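Local atomic coordinates of L-amino acid deaminase (Proteus vulgaris, PDB entry 5I39), a protein that probably oxidises L-amino acids to the corresponding keto acids with the help of a bound FAD, acting at the membrane. Residues I50-N55 against E385-L390; S85-D90 against E128-N133; R102-N107 against E178-S183; I283-Q288 against A330-F335. One frame throughout, in Å; residues are numbered along the deposited sequence. Where two conformers were deposited one is given.

Contact 1 of 4, residues I50-N55 against E385-L390; sequences IMTAIN and ELTADL
Thr52 and Asn55 of one helix meet Glu385, Thr387 and Ala388 of another, the two short axes passing 8.8 Å apart at a crossing angle of -58°. Where the threonines face each other the touch is between methyls, Thr52 CG2 lying 3.8 Å from Thr387 CG2, and the two side chains cross at nearly a right angle. Each OG1 is turned back along its own helix, to Leu48 O and Ser383 O respectively, which lets a small polar residue present a greasy methyl to its neighbour. Helix 47-58 follows strand 40-43 and begins within what looks like the glycine-rich GxGxxG motif of a Rossmann-type FAD-binding fold; helix 376-392, which follows strand 367-371 of the same six-stranded sheet, packs against it. Asn55 has CG anti to the backbone N (chi1 -169°), carrying the amide over the start of 385-390. There ND2 sits 3.5 Å from Glu385 CA. Asn55 OD1, hydrogen-bonded to Arg59, rests 3.4 Å from Ala388 CB, alanine's lone methyl letting the oxygen come this close.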
loop_
_atom_site.group_PDB
_atom_site.type_symbol
_atom_site.label_atom_id
_atom_site.label_comp_id
_atom_site.label_asym_id
_atom_site.label_seq_id
_atom_site.Cartn_x
_atom_site.Cartn_y
_atom_site.Cartn_z
ATOM N N ILE A 50 -1.983 11.089 1.359
ATOM C CA ILE A 50 -3.360 11.216 1.828
ATOM C C ILE A 50 -3.495 10.818 3.300
ATOM O O ILE A 50 -4.094 11.553 4.093
ATOM C CB ILE A 50 -4.321 10.378 0.960
ATOM C CG1 ILE A 50 -4.446 10.994 -0.440
ATOM C CG2 ILE A 50 -5.707 10.287 1.594
ATOM C CD1 ILE A 50 -5.002 10.047 -1.480
HETATM N N MSE A 51 -2.952 9.658 3.665
HETATM C CA MSE A 51 -3.093 9.160 5.037
HETATM C C MSE A 51 -2.339 10.047 6.002
HETATM O O MSE A 51 -2.821 10.317 7.108
HETATM C CB MSE A 51 -2.650 7.702 5.144
HETATM C CG MSE A 51 -3.544 6.752 4.336
HETATM SE SE MSE A 51 -5.436 6.782 4.843
HETATM C CE MSE A 51 -5.181 5.965 6.612
ATOM N N THR A 52 -1.162 10.528 5.603
ATOM C CA THR A 52 -0.409 11.454 6.450
ATOM C C THR A 52 -1.182 12.761 6.647
ATOM O O THR A 52 -1.256 13.268 7.763
ATOM C CB THR A 52 1.005 11.715 5.902
ATOM O OG1 THR A 52 1.686 10.468 5.720
ATOM C CG2 THR A 52 1.813 12.541 6.879
ATOM N N ALA A 53 -1.758 13.290 5.572
ATOM C CA ALA A 53 -2.576 14.504 5.652
ATOM C C ALA A 53 -3.746 14.353 6.621
ATOM O O ALA A 53 -3.998 15.236 7.439
ATOM C CB ALA A 53 -3.082 14.891 4.273
ATOM N N ILE A 54 -4.446 13.226 6.543
ATOM C CA ILE A 54 -5.546 12.951 7.467
ATOM C C ILE A 54 -5.062 12.977 8.920
ATOM O O ILE A 54 -5.695 13.584 9.787
ATOM C CB ILE A 54 -6.202 11.591 7.151
ATOM C CG1 ILE A 54 -6.995 11.682 5.841
ATOM C CG2 ILE A 54 -7.125 11.139 8.280
ATOM C CD1 ILE A 54 -7.301 10.340 5.207
ATOM N N ASN A 55 -3.943 12.306 9.174
ATOM C CA ASN A 55 -3.382 12.251 10.516
ATOM C C ASN A 55 -3.036 13.649 11.048
ATOM O O ASN A 55 -3.312 13.968 12.204
ATOM C CB ASN A 55 -2.158 11.338 10.513
ATOM C CG ASN A 55 -1.666 11.010 11.908
ATOM O OD1 ASN A 55 -0.970 11.804 12.527
ATOM N ND2 ASN A 55 -2.014 9.828 12.403
ATOM N N GLU A 385 1.022 8.018 10.813
ATOM C CA GLU A 385 1.215 8.473 12.188
ATOM C C GLU A 385 2.691 8.714 12.496
ATOM O O GLU A 385 3.046 9.737 13.087
ATOM C CB GLU A 385 0.630 7.488 13.190
ATOM C CG GLU A 385 0.738 7.986 14.626
ATOM C CD GLU A 385 0.146 7.055 15.656
ATOM O OE1 GLU A 385 -0.372 5.989 15.286
ATOM O OE2 GLU A 385 0.213 7.392 16.852
ATOM N N LEU A 386 3.541 7.762 12.117
ATOM C CA LEU A 386 4.976 7.894 12.361
ATOM C C LEU A 386 5.562 9.115 11.652
ATOM O O LEU A 386 6.380 9.828 12.229
ATOM C CB LEU A 386 5.728 6.626 11.950
ATOM C CG LEU A 386 7.244 6.651 12.207
ATOM C CD1 LEU A 386 7.594 6.914 13.671
ATOM C CD2 LEU A 386 7.854 5.343 11.740
ATOM N N THR A 387 5.140 9.350 10.414
ATOM C CA THR A 387 5.613 10.500 9.650
ATOM C C THR A 387 5.261 11.799 10.366
ATOM O O THR A 387 6.102 12.689 10.504
ATOM C CB THR A 387 5.017 10.488 8.237
ATOM O OG1 THR A 387 5.471 9.320 7.546
ATOM C CG2 THR A 387 5.439 11.705 7.446
ATOM N N ALA A 388 4.018 11.903 10.821
ATOM C CA ALA A 388 3.580 13.073 11.575
ATOM C C ALA A 388 4.346 13.212 12.896
ATOM O O ALA A 388 4.748 14.318 13.260
ATOM C CB ALA A 388 2.080 13.019 11.814
ATOM N N ASP A 389 4.568 12.098 13.595
ATOM C CA ASP A 389 5.354 12.113 14.836
ATOM C C ASP A 389 6.754 12.670 14.583
ATOM O O ASP A 389 7.241 13.517 15.335
ATOM C CB ASP A 389 5.499 10.708 15.436
ATOM C CG ASP A 389 4.191 10.121 15.946
ATOM O OD1 ASP A 389 3.217 10.869 16.161
ATOM O OD2 ASP A 389 4.162 8.888 16.140
ATOM N N LEU A 390 7.400 12.190 13.524
ATOM C CA LEU A 390 8.745 12.653 13.179
ATOM C C LEU A 390 8.757 14.125 12.795
ATOM O O LEU A 390 9.633 14.873 13.229
ATOM C CB LEU A 390 9.339 11.811 12.052
ATOM C CG LEU A 390 9.658 10.356 12.398
ATOM C CD1 LEU A 390 10.108 9.621 11.147
ATOM C CD2 LEU A 390 10.719 10.245 13.478
#

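Contact 2 of 4, residues S85-D90 against E128-N133; sequences SYKMPD and EEDLVN. With EDO (1,2-ethanediol), chain E.
The Asp130 carboxylate is gripped through both oxygens: OD2 accepts from the backbone N of Leu126 and is approached by water 1, while OD1 receives the ammonium group of Lys87, in the conformer given, with NZ 2.9 Å away in a hydrogen-bonded salt bridge on the protein surface. Lys87 occupies the third position of a type II beta turn running from Ser85 to Met88, and Asp130 lies in the first turn of helix 128-143, so the bridge ties the loop ahead of helix 90-103 to the beginning of another helix. The turn is closed by Met88 N on Ser85 O at 3.0 Å. Lysine here takes a positive phi of 65°, as the third position of this type of turn does, and the long chain, extended beyond CG, carries the charge across to the helix. It crosses the aspartate at about a right angle, and NZ approaches OD1 on its syn side, the side of the other oxygen. The Leu126 bond would hold the carboxylate in place for the lysine. A short acid suits the site, because it can turn back to the residues before its helix while still offering an oxygen outward. A carboxylate near a helix N-terminus would also probably be stabilised by the helix dipole. Water 1 lies 2.8 Å from Asp130 OD2, where it can donate, and makes at most a long, weak bond (3.5 Å) with Lys87 NZ.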
loop_
_atom_site.group_PDB
_atom_site.type_symbol
_atom_site.label_atom_id
_atom_site.label_comp_id
_atom_site.label_asym_id
_atom_site.label_seq_id
_atom_site.Cartn_x
_atom_site.Cartn_y
_atom_site.Cartn_z
ATOM N N SER A 85 1.022 -9.527 7.142
ATOM C CA SER A 85 2.260 -9.522 7.923
ATOM C C SER A 85 3.132 -10.751 7.665
ATOM O O SER A 85 4.232 -10.828 8.209
ATOM C CB SER A 85 1.947 -9.436 9.414
ATOM O OG SER A 85 1.255 -10.592 9.853
ATOM N N TYR A 86 2.670 -11.677 6.821
ATOM C CA TYR A 86 3.343 -12.967 6.610
ATOM C C TYR A 86 4.800 -12.789 6.190
ATOM O O TYR A 86 5.080 -12.063 5.239
ATOM C CB TYR A 86 2.605 -13.785 5.542
ATOM C CG TYR A 86 2.814 -15.284 5.619
ATOM C CD1 TYR A 86 2.416 -15.996 6.743
ATOM C CD2 TYR A 86 3.334 -16.003 4.539
ATOM C CE1 TYR A 86 2.573 -17.371 6.815
ATOM C CE2 TYR A 86 3.491 -17.380 4.603
ATOM C CZ TYR A 86 3.112 -18.054 5.742
ATOM O OH TYR A 86 3.249 -19.408 5.809
ATOM N N LYS A 87 5.697 -13.456 6.925
ATOM C CA LYS A 87 7.153 -13.431 6.701
ATOM C C LYS A 87 7.823 -12.067 6.916
ATOM O O LYS A 87 9.002 -11.910 6.611
ATOM C CB LYS A 87 7.524 -13.980 5.309
ATOM C CG LYS A 87 7.289 -15.465 5.120
ATOM C CD LYS A 87 7.826 -15.905 3.766
ATOM C CE LYS A 87 7.868 -17.413 3.622
ATOM N NZ LYS A 87 8.437 -17.835 2.314
HETATM N N MSE A 88 7.110 -11.083 7.460
HETATM C CA MSE A 88 7.735 -9.769 7.636
HETATM C C MSE A 88 8.815 -9.871 8.690
HETATM O O MSE A 88 8.610 -10.499 9.730
HETATM C CB MSE A 88 6.755 -8.674 8.036
HETATM C CG MSE A 88 5.759 -8.323 6.930
HETATM SE SE MSE A 88 6.610 -7.546 5.343
HETATM C CE MSE A 88 5.732 -8.714 4.026
ATOM N N PRO A 89 9.972 -9.256 8.445
ATOM C CA PRO A 89 11.020 -9.236 9.459
ATOM C C PRO A 89 10.638 -8.334 10.625
ATOM O O PRO A 89 9.664 -7.574 10.540
ATOM C CB PRO A 89 12.224 -8.677 8.700
ATOM C CG PRO A 89 11.625 -7.781 7.683
ATOM C CD PRO A 89 10.371 -8.487 7.250
ATOM N N ASP A 90 11.409 -8.398 11.702
ATOM C CA ASP A 90 11.118 -7.602 12.889
ATOM C C ASP A 90 11.044 -6.100 12.598
ATOM O O ASP A 90 10.301 -5.381 13.255
ATOM C CB ASP A 90 12.151 -7.872 13.986
ATOM C CG ASP A 90 11.722 -7.325 15.334
ATOM O OD1 ASP A 90 10.600 -7.657 15.774
ATOM O OD2 ASP A 90 12.500 -6.566 15.951
ATOM N N GLU A 128 10.119 -28.416 1.728
ATOM C CA GLU A 128 10.304 -28.685 3.161
ATOM C C GLU A 128 11.101 -27.580 3.868
ATOM O O GLU A 128 10.766 -27.211 4.988
ATOM C CB GLU A 128 10.957 -30.057 3.389
ATOM C CG GLU A 128 10.103 -31.250 2.960
ATOM C CD GLU A 128 8.824 -31.443 3.767
ATOM O OE1 GLU A 128 8.768 -31.046 4.950
ATOM O OE2 GLU A 128 7.860 -32.013 3.213
ATOM N N GLU A 129 12.125 -27.040 3.208
ATOM C CA GLU A 129 12.931 -25.942 3.764
ATOM C C GLU A 129 12.088 -24.689 4.014
ATOM O O GLU A 129 12.193 -24.059 5.065
ATOM C CB GLU A 129 14.106 -25.606 2.833
ATOM C CG GLU A 129 15.028 -24.500 3.343
ATOM C CD GLU A 129 16.278 -24.322 2.497
ATOM O OE1 GLU A 129 16.292 -24.756 1.324
ATOM O OE2 GLU A 129 17.256 -23.738 3.008
ATOM N N ASP A 130 11.259 -24.334 3.038
ATOM C CA ASP A 130 10.357 -23.189 3.172
ATOM C C ASP A 130 9.390 -23.394 4.339
ATOM O O ASP A 130 9.135 -22.462 5.100
ATOM C CB ASP A 130 9.585 -22.969 1.864
ATOM C CG ASP A 130 8.902 -21.609 1.789
ATOM O OD1 ASP A 130 9.389 -20.623 2.381
ATOM O OD2 ASP A 130 7.860 -21.527 1.107
ATOM N N LEU A 131 8.878 -24.615 4.484
ATOM C CA LEU A 131 8.000 -24.969 5.598
ATOM C C LEU A 131 8.706 -24.834 6.952
ATOM O O LEU A 131 8.122 -24.313 7.904
ATOM C CB LEU A 131 7.432 -26.381 5.415
ATOM C CG LEU A 131 6.541 -26.943 6.525
ATOM C CD1 LEU A 131 5.365 -26.036 6.847
ATOM C CD2 LEU A 131 6.053 -28.320 6.112
ATOM N N VAL A 132 9.958 -25.287 7.034
ATOM C CA VAL A 132 10.771 -25.074 8.241
ATOM C C VAL A 132 10.856 -23.576 8.547
ATOM O O VAL A 132 10.651 -23.151 9.683
ATOM C CB VAL A 132 12.196 -25.675 8.106
ATOM C CG1 VAL A 132 13.102 -25.230 9.248
ATOM C CG2 VAL A 132 12.136 -27.194 8.066
ATOM N N ASN A 133 11.155 -22.784 7.523
ATOM C CA ASN A 133 11.336 -21.349 7.707
ATOM C C ASN A 133 10.067 -20.637 8.158
ATOM O O ASN A 133 10.121 -19.812 9.069
ATOM C CB ASN A 133 11.894 -20.712 6.435
ATOM C CG ASN A 133 13.302 -21.183 6.120
ATOM O OD1 ASN A 133 14.002 -21.714 6.983
ATOM N ND2 ASN A 133 13.721 -20.997 4.877
HETATM C C1 EDO E . 6.368 -28.646 1.358
HETATM O O1 EDO E . 6.428 -29.304 0.087
HETATM C C2 EDO E . 5.106 -29.068 2.104
HETATM O O2 EDO E . 5.224 -30.391 2.644
HETATM O O HOH W 1 5.720 -19.933 1.934
#

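Contact 3 of 4, residues R102-N107 against E178-S183; sequences RWREMN and EEDSGS
Arg104 and Asp180 meet tightly at one point, a salt bridge with Arg104 NH1 3.0 Å from Asp180 OD2, and two waters supplement it. The guanidinium and carboxylate planes are 31° apart and OD2 comes in obliquely, consistent with a contact that is chiefly electrostatic. Asp180 places its CG between the backbone N and the carbonyl carbon (chi1 70°), which aims the acid at the arginine, while its OD1 is engaged by Lys100 in a second salt bridge. Asp180 is the third residue of a type I beta turn, Glu178 to Ser181, that links strands 175-178 and 182-183 of the large mixed sheet; Arg104 lies where helix 90-103 gives way to helix 106-110, so the bridge joins helical layer to sheet. On the looser side, two waters lie at the guanidinium edge in its plane. Water 2 accepts from Arg104 NH1 at 3.0 Å and donates to Asp180 O at 2.8 Å, giving the arginine a second, indirect hold on the same residue. Water 3 takes a bond from Arg104 NH2 at 2.9 Å. Arginine suits this place because its charge meets the carboxylate while N-H groups at its edge donate to the two waters.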
loop_
_atom_site.group_PDB
_atom_site.type_symbol
_atom_site.label_atom_id
_atom_site.label_comp_id
_atom_site.label_asym_id
_atom_site.label_seq_id
_atom_site.Cartn_x
_atom_site.Cartn_y
_atom_site.Cartn_z
ATOM N N ARG A 102 -5.599 -1.202 11.996
ATOM C CA ARG A 102 -6.180 0.083 11.629
ATOM C C ARG A 102 -7.042 -0.005 10.378
ATOM O O ARG A 102 -8.085 0.642 10.305
ATOM C CB ARG A 102 -5.081 1.118 11.492
ATOM C CG ARG A 102 -4.471 1.370 12.853
ATOM C CD ARG A 102 -3.313 2.304 12.810
ATOM N NE ARG A 102 -2.744 2.463 14.141
ATOM C CZ ARG A 102 -1.925 3.445 14.490
ATOM N NH1 ARG A 102 -1.574 4.380 13.602
ATOM N NH2 ARG A 102 -1.457 3.502 15.731
ATOM N N TRP A 103 -6.648 -0.822 9.408
ATOM C CA TRP A 103 -7.536 -1.079 8.277
ATOM C C TRP A 103 -8.849 -1.724 8.718
ATOM O O TRP A 103 -9.899 -1.399 8.168
ATOM C CB TRP A 103 -6.855 -1.904 7.188
ATOM C CG TRP A 103 -6.062 -1.047 6.251
ATOM C CD1 TRP A 103 -4.701 -0.915 6.192
ATOM C CD2 TRP A 103 -6.593 -0.167 5.254
ATOM N NE1 TRP A 103 -4.357 -0.014 5.216
ATOM C CE2 TRP A 103 -5.498 0.459 4.621
ATOM C CE3 TRP A 103 -7.893 0.143 4.823
ATOM C CZ2 TRP A 103 -5.661 1.383 3.582
ATOM C CZ3 TRP A 103 -8.054 1.056 3.788
ATOM C CH2 TRP A 103 -6.943 1.666 3.181
ATOM N N ARG A 104 -8.807 -2.582 9.735
ATOM C CA ARG A 104 -10.040 -3.152 10.297
ATOM C C ARG A 104 -10.978 -2.111 10.920
ATOM O O ARG A 104 -12.157 -2.384 11.103
ATOM C CB ARG A 104 -9.722 -4.250 11.315
ATOM C CG ARG A 104 -9.182 -5.520 10.683
ATOM C CD ARG A 104 -9.110 -6.663 11.672
ATOM N NE ARG A 104 -8.032 -6.547 12.658
ATOM C CZ ARG A 104 -6.792 -7.019 12.518
ATOM N NH1 ARG A 104 -6.396 -7.588 11.385
ATOM N NH2 ARG A 104 -5.934 -6.901 13.523
ATOM N N GLU A 105 -10.445 -0.943 11.267
ATOM C CA GLU A 105 -11.239 0.190 11.740
ATOM C C GLU A 105 -11.695 1.138 10.628
ATOM O O GLU A 105 -12.452 2.071 10.897
ATOM C CB GLU A 105 -10.406 1.008 12.736
ATOM C CG GLU A 105 -9.938 0.232 13.961
ATOM C CD GLU A 105 -8.887 0.950 14.794
ATOM O OE1 GLU A 105 -8.247 1.896 14.304
ATOM O OE2 GLU A 105 -8.686 0.541 15.950
HETATM N N MSE A 106 -11.239 0.939 9.392
HETATM C CA MSE A 106 -11.312 2.004 8.381
HETATM C C MSE A 106 -12.702 2.261 7.856
HETATM O O MSE A 106 -13.081 3.419 7.694
HETATM C CB MSE A 106 -10.363 1.735 7.217
HETATM C CG MSE A 106 -10.038 3.005 6.424
HETATM SE SE MSE A 106 -8.890 4.250 7.419
HETATM C CE MSE A 106 -7.243 3.174 7.325
ATOM N N ASN A 107 -13.477 1.220 7.567
ATOM C CA ASN A 107 -14.847 1.453 7.098
ATOM C C ASN A 107 -15.680 2.187 8.147
ATOM O O ASN A 107 -16.482 3.063 7.806
ATOM C CB ASN A 107 -15.537 0.151 6.699
ATOM C CG ASN A 107 -14.927 -0.489 5.467
ATOM O OD1 ASN A 107 -14.179 0.139 4.720
ATOM N ND2 ASN A 107 -15.265 -1.750 5.240
ATOM N N GLU A 178 -2.762 -16.960 7.295
ATOM C CA GLU A 178 -2.878 -15.677 7.976
ATOM C C GLU A 178 -4.366 -15.390 7.997
ATOM O O GLU A 178 -4.922 -14.830 7.044
ATOM C CB GLU A 178 -2.084 -14.595 7.248
ATOM C CG GLU A 178 -2.161 -13.230 7.912
ATOM C CD GLU A 178 -1.161 -12.225 7.382
ATOM O OE1 GLU A 178 -0.109 -12.619 6.841
ATOM O OE2 GLU A 178 -1.419 -11.008 7.551
ATOM N N GLU A 179 -5.025 -15.827 9.068
ATOM C CA GLU A 179 -6.489 -15.850 9.099
ATOM C C GLU A 179 -7.102 -14.461 8.961
ATOM O O GLU A 179 -8.179 -14.311 8.394
ATOM C CB GLU A 179 -7.010 -16.541 10.364
ATOM C CG GLU A 179 -8.539 -16.643 10.379
ATOM C CD GLU A 179 -9.102 -17.686 11.325
ATOM O OE1 GLU A 179 -8.417 -18.082 12.280
ATOM O OE2 GLU A 179 -10.265 -18.101 11.124
ATOM N N ASP A 180 -6.409 -13.458 9.485
ATOM C CA ASP A 180 -6.899 -12.083 9.450
ATOM C C ASP A 180 -6.245 -11.226 8.368
ATOM O O ASP A 180 -6.245 -10.003 8.473
ATOM C CB ASP A 180 -6.730 -11.434 10.824
ATOM C CG ASP A 180 -5.288 -11.178 11.177
ATOM O OD1 ASP A 180 -4.391 -11.887 10.651
ATOM O OD2 ASP A 180 -5.051 -10.257 11.979
ATOM N N SER A 181 -5.698 -11.840 7.320
ATOM C CA SER A 181 -5.149 -11.048 6.222
ATOM C C SER A 181 -6.234 -10.137 5.664
ATOM O O SER A 181 -7.414 -10.507 5.621
ATOM C CB SER A 181 -4.616 -11.930 5.100
ATOM O OG SER A 181 -5.676 -12.577 4.418
ATOM N N GLY A 182 -5.821 -8.946 5.253
ATOM C CA GLY A 182 -6.723 -7.979 4.667
ATOM C C GLY A 182 -6.752 -8.027 3.159
ATOM O O GLY A 182 -5.806 -8.482 2.513
ATOM N N SER A 183 -7.847 -7.516 2.615
ATOM C CA SER A 183 -8.038 -7.332 1.188
ATOM C C SER A 183 -8.559 -5.925 0.958
ATOM O O SER A 183 -9.429 -5.470 1.692
ATOM C CB SER A 183 -9.069 -8.338 0.691
ATOM O OG SER A 183 -9.428 -8.119 -0.660
HETATM O O HOH W 2 -7.694 -7.649 8.701
HETATM O O HOH W 3 -3.261 -7.517 12.694
#

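Contact 4 of 4, residues I283-Q288 against A330-F335; sequences IFFREQ and AEFPAF
An aromatic cluster of Phe285, Phe332 and Phe335 joins strand 283-287 to the end of helix 318-331 and the short 3-10 turn after it. Phe285 is the centre. Its edge points at the face of Phe332, the planes 81° apart and CE2 of Phe285 3.6 Å from CE2 of Phe332. One of its own faces receives the edge of Phe335, with ring centroids 5.2 Å apart and planes at 68°. Both pairs are therefore T-shaped, and flat rings suit the place because one ring can give its edge and its face at once. In Phe285, CG sits between the backbone N and the carbonyl carbon (chi1 61°), which lifts the ring from the strand towards the helix end. Beside the cluster, Ile283 CD1 lies 3.7 Å from Glu331 CB, meeting the aliphatic part of a glutamate whose carboxylate is taken up by Thr170 and Trp172. The result is a buried aromatic cluster that pins the helix end and 3-10 segment onto a strand of the mixed sheet.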
loop_
_atom_site.group_PDB
_atom_site.type_symbol
_atom_site.label_atom_id
_atom_site.label_comp_id
_atom_site.label_asym_id
_atom_site.label_seq_id
_atom_site.Cartn_x
_atom_site.Cartn_y
_atom_site.Cartn_z
ATOM N N ILE A 283 0.946 -19.471 -8.506
ATOM C CA ILE A 283 -0.509 -19.308 -8.584
ATOM C C ILE A 283 -0.961 -18.418 -7.426
ATOM O O ILE A 283 -0.879 -18.810 -6.257
ATOM C CB ILE A 283 -1.242 -20.664 -8.559
ATOM C CG1 ILE A 283 -0.743 -21.546 -9.715
ATOM C CG2 ILE A 283 -2.752 -20.460 -8.655
ATOM C CD1 ILE A 283 -1.148 -23.002 -9.626
ATOM N N PHE A 284 -1.438 -17.223 -7.770
ATOM C CA PHE A 284 -1.800 -16.202 -6.789
ATOM C C PHE A 284 -3.124 -15.580 -7.174
ATOM O O PHE A 284 -3.257 -15.071 -8.285
ATOM C CB PHE A 284 -0.736 -15.101 -6.732
ATOM C CG PHE A 284 0.656 -15.621 -6.558
ATOM C CD1 PHE A 284 1.049 -16.186 -5.352
ATOM C CD2 PHE A 284 1.574 -15.572 -7.602
ATOM C CE1 PHE A 284 2.330 -16.690 -5.187
ATOM C CE2 PHE A 284 2.858 -16.072 -7.442
ATOM C CZ PHE A 284 3.239 -16.628 -6.231
ATOM N N PHE A 285 -4.099 -15.605 -6.270
ATOM C CA PHE A 285 -5.337 -14.871 -6.499
ATOM C C PHE A 285 -5.958 -14.364 -5.212
ATOM O O PHE A 285 -5.673 -14.870 -4.122
ATOM C CB PHE A 285 -6.347 -15.687 -7.313
ATOM C CG PHE A 285 -6.790 -16.964 -6.660
ATOM C CD1 PHE A 285 -7.837 -16.974 -5.745
ATOM C CD2 PHE A 285 -6.186 -18.171 -6.992
ATOM C CE1 PHE A 285 -8.261 -18.163 -5.162
ATOM C CE2 PHE A 285 -6.600 -19.359 -6.413
ATOM C CZ PHE A 285 -7.642 -19.358 -5.501
ATOM N N ARG A 286 -6.812 -13.359 -5.374
ATOM C CA ARG A 286 -7.459 -12.676 -4.260
ATOM C C ARG A 286 -8.843 -12.225 -4.695
ATOM O O ARG A 286 -8.973 -11.467 -5.657
ATOM C CB ARG A 286 -6.645 -11.456 -3.833
ATOM C CG ARG A 286 -7.325 -10.617 -2.762
ATOM C CD ARG A 286 -6.594 -9.323 -2.507
ATOM N NE ARG A 286 -6.592 -8.429 -3.663
ATOM C CZ ARG A 286 -7.591 -7.631 -4.033
ATOM N NH1 ARG A 286 -8.753 -7.596 -3.377
ATOM N NH2 ARG A 286 -7.423 -6.867 -5.093
ATOM N N GLU A 287 -9.873 -12.657 -3.975
ATOM C CA GLU A 287 -11.228 -12.203 -4.260
ATOM C C GLU A 287 -11.401 -10.746 -3.844
ATOM O O GLU A 287 -11.066 -10.367 -2.723
ATOM C CB GLU A 287 -12.263 -13.059 -3.543
ATOM C CG GLU A 287 -13.667 -12.798 -4.069
ATOM C CD GLU A 287 -14.754 -13.554 -3.346
ATOM O OE1 GLU A 287 -14.506 -14.079 -2.244
ATOM O OE2 GLU A 287 -15.876 -13.600 -3.888
ATOM N N GLN A 288 -11.936 -9.947 -4.763
ATOM C CA GLN A 288 -12.287 -8.555 -4.498
ATOM C C GLN A 288 -13.662 -8.463 -3.841
ATOM O O GLN A 288 -14.408 -9.440 -3.786
ATOM C CB GLN A 288 -12.282 -7.759 -5.800
ATOM C CG GLN A 288 -10.938 -7.736 -6.500
ATOM C CD GLN A 288 -10.666 -6.396 -7.157
ATOM O OE1 GLN A 288 -11.432 -5.922 -8.000
ATOM N NE2 GLN A 288 -9.598 -5.770 -6.767
ATOM N N ALA A 330 -6.236 -24.213 -14.794
ATOM C CA ALA A 330 -5.912 -25.636 -14.652
ATOM C C ALA A 330 -5.969 -26.075 -13.187
ATOM O O ALA A 330 -6.458 -27.158 -12.879
ATOM C CB ALA A 330 -4.544 -25.937 -15.239
ATOM N N GLU A 331 -5.484 -25.222 -12.287
ATOM C CA GLU A 331 -5.486 -25.534 -10.858
ATOM C C GLU A 331 -6.860 -25.345 -10.217
ATOM O O GLU A 331 -7.231 -26.099 -9.317
ATOM C CB GLU A 331 -4.427 -24.706 -10.128
ATOM C CG GLU A 331 -4.268 -25.026 -8.641
ATOM C CD GLU A 331 -4.010 -26.495 -8.347
ATOM O OE1 GLU A 331 -3.330 -27.172 -9.151
ATOM O OE2 GLU A 331 -4.493 -26.982 -7.305
ATOM N N PHE A 332 -7.596 -24.332 -10.673
ATOM C CA PHE A 332 -8.948 -24.044 -10.194
ATOM C C PHE A 332 -9.887 -23.888 -11.392
ATOM O O PHE A 332 -10.097 -22.771 -11.877
ATOM C CB PHE A 332 -8.952 -22.778 -9.332
ATOM C CG PHE A 332 -8.401 -22.989 -7.953
ATOM C CD1 PHE A 332 -9.223 -23.441 -6.927
ATOM C CD2 PHE A 332 -7.060 -22.747 -7.678
ATOM C CE1 PHE A 332 -8.718 -23.643 -5.650
ATOM C CE2 PHE A 332 -6.550 -22.951 -6.404
ATOM C CZ PHE A 332 -7.380 -23.400 -5.391
ATOM N N PRO A 333 -10.456 -25.015 -11.876
ATOM C CA PRO A 333 -11.394 -24.981 -13.010
ATOM C C PRO A 333 -12.631 -24.103 -12.808
ATOM O O PRO A 333 -13.284 -23.750 -13.787
ATOM C CB PRO A 333 -11.785 -26.453 -13.184
ATOM C CG PRO A 333 -10.621 -27.213 -12.650
ATOM C CD PRO A 333 -10.135 -26.402 -11.488
ATOM N N ALA A 334 -12.929 -23.728 -11.563
ATOM C CA ALA A 334 -13.924 -22.686 -11.281
ATOM C C ALA A 334 -13.713 -21.391 -12.079
ATOM O O ALA A 334 -14.677 -20.685 -12.348
ATOM C CB ALA A 334 -13.948 -22.372 -9.793
ATOM N N PHE A 335 -12.464 -21.083 -12.442
ATOM C CA PHE A 335 -12.144 -19.888 -13.237
ATOM C C PHE A 335 -12.149 -20.105 -14.757
ATOM O O PHE A 335 -11.869 -19.166 -15.500
ATOM C CB PHE A 335 -10.771 -19.332 -12.831
ATOM C CG PHE A 335 -10.685 -18.902 -11.392
ATOM C CD1 PHE A 335 -11.462 -17.851 -10.916
ATOM C CD2 PHE A 335 -9.812 -19.536 -10.514
ATOM C CE1 PHE A 335 -11.375 -17.447 -9.590
ATOM C CE2 PHE A 335 -9.720 -19.137 -9.188
ATOM C CZ PHE A 335 -10.503 -18.090 -8.726
#

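Contact 1 closes the longest loop of the four, and contacts 2, 3 and 4 all fall within it. Contacts 2 and 3 alternate along the sequence, while contact 4 opens after both have closed. Contact 1 lies within the FAD-binding Rossmann part; contact 4 is on the other side of the chain's centre, about 36 Å away between centres. Contact 3 stands between them and touches all the others: Arg102 forms a salt bridge with Glu385, Glu178 probably accepts a hydrogen bond from Ser85 N, and Ser183 OG probably bonds to Arg286. Contacts 3 and 4 reach the same mixed sheet, so this chain of links connects the nucleotide-binding part to the sheet and its outer helices.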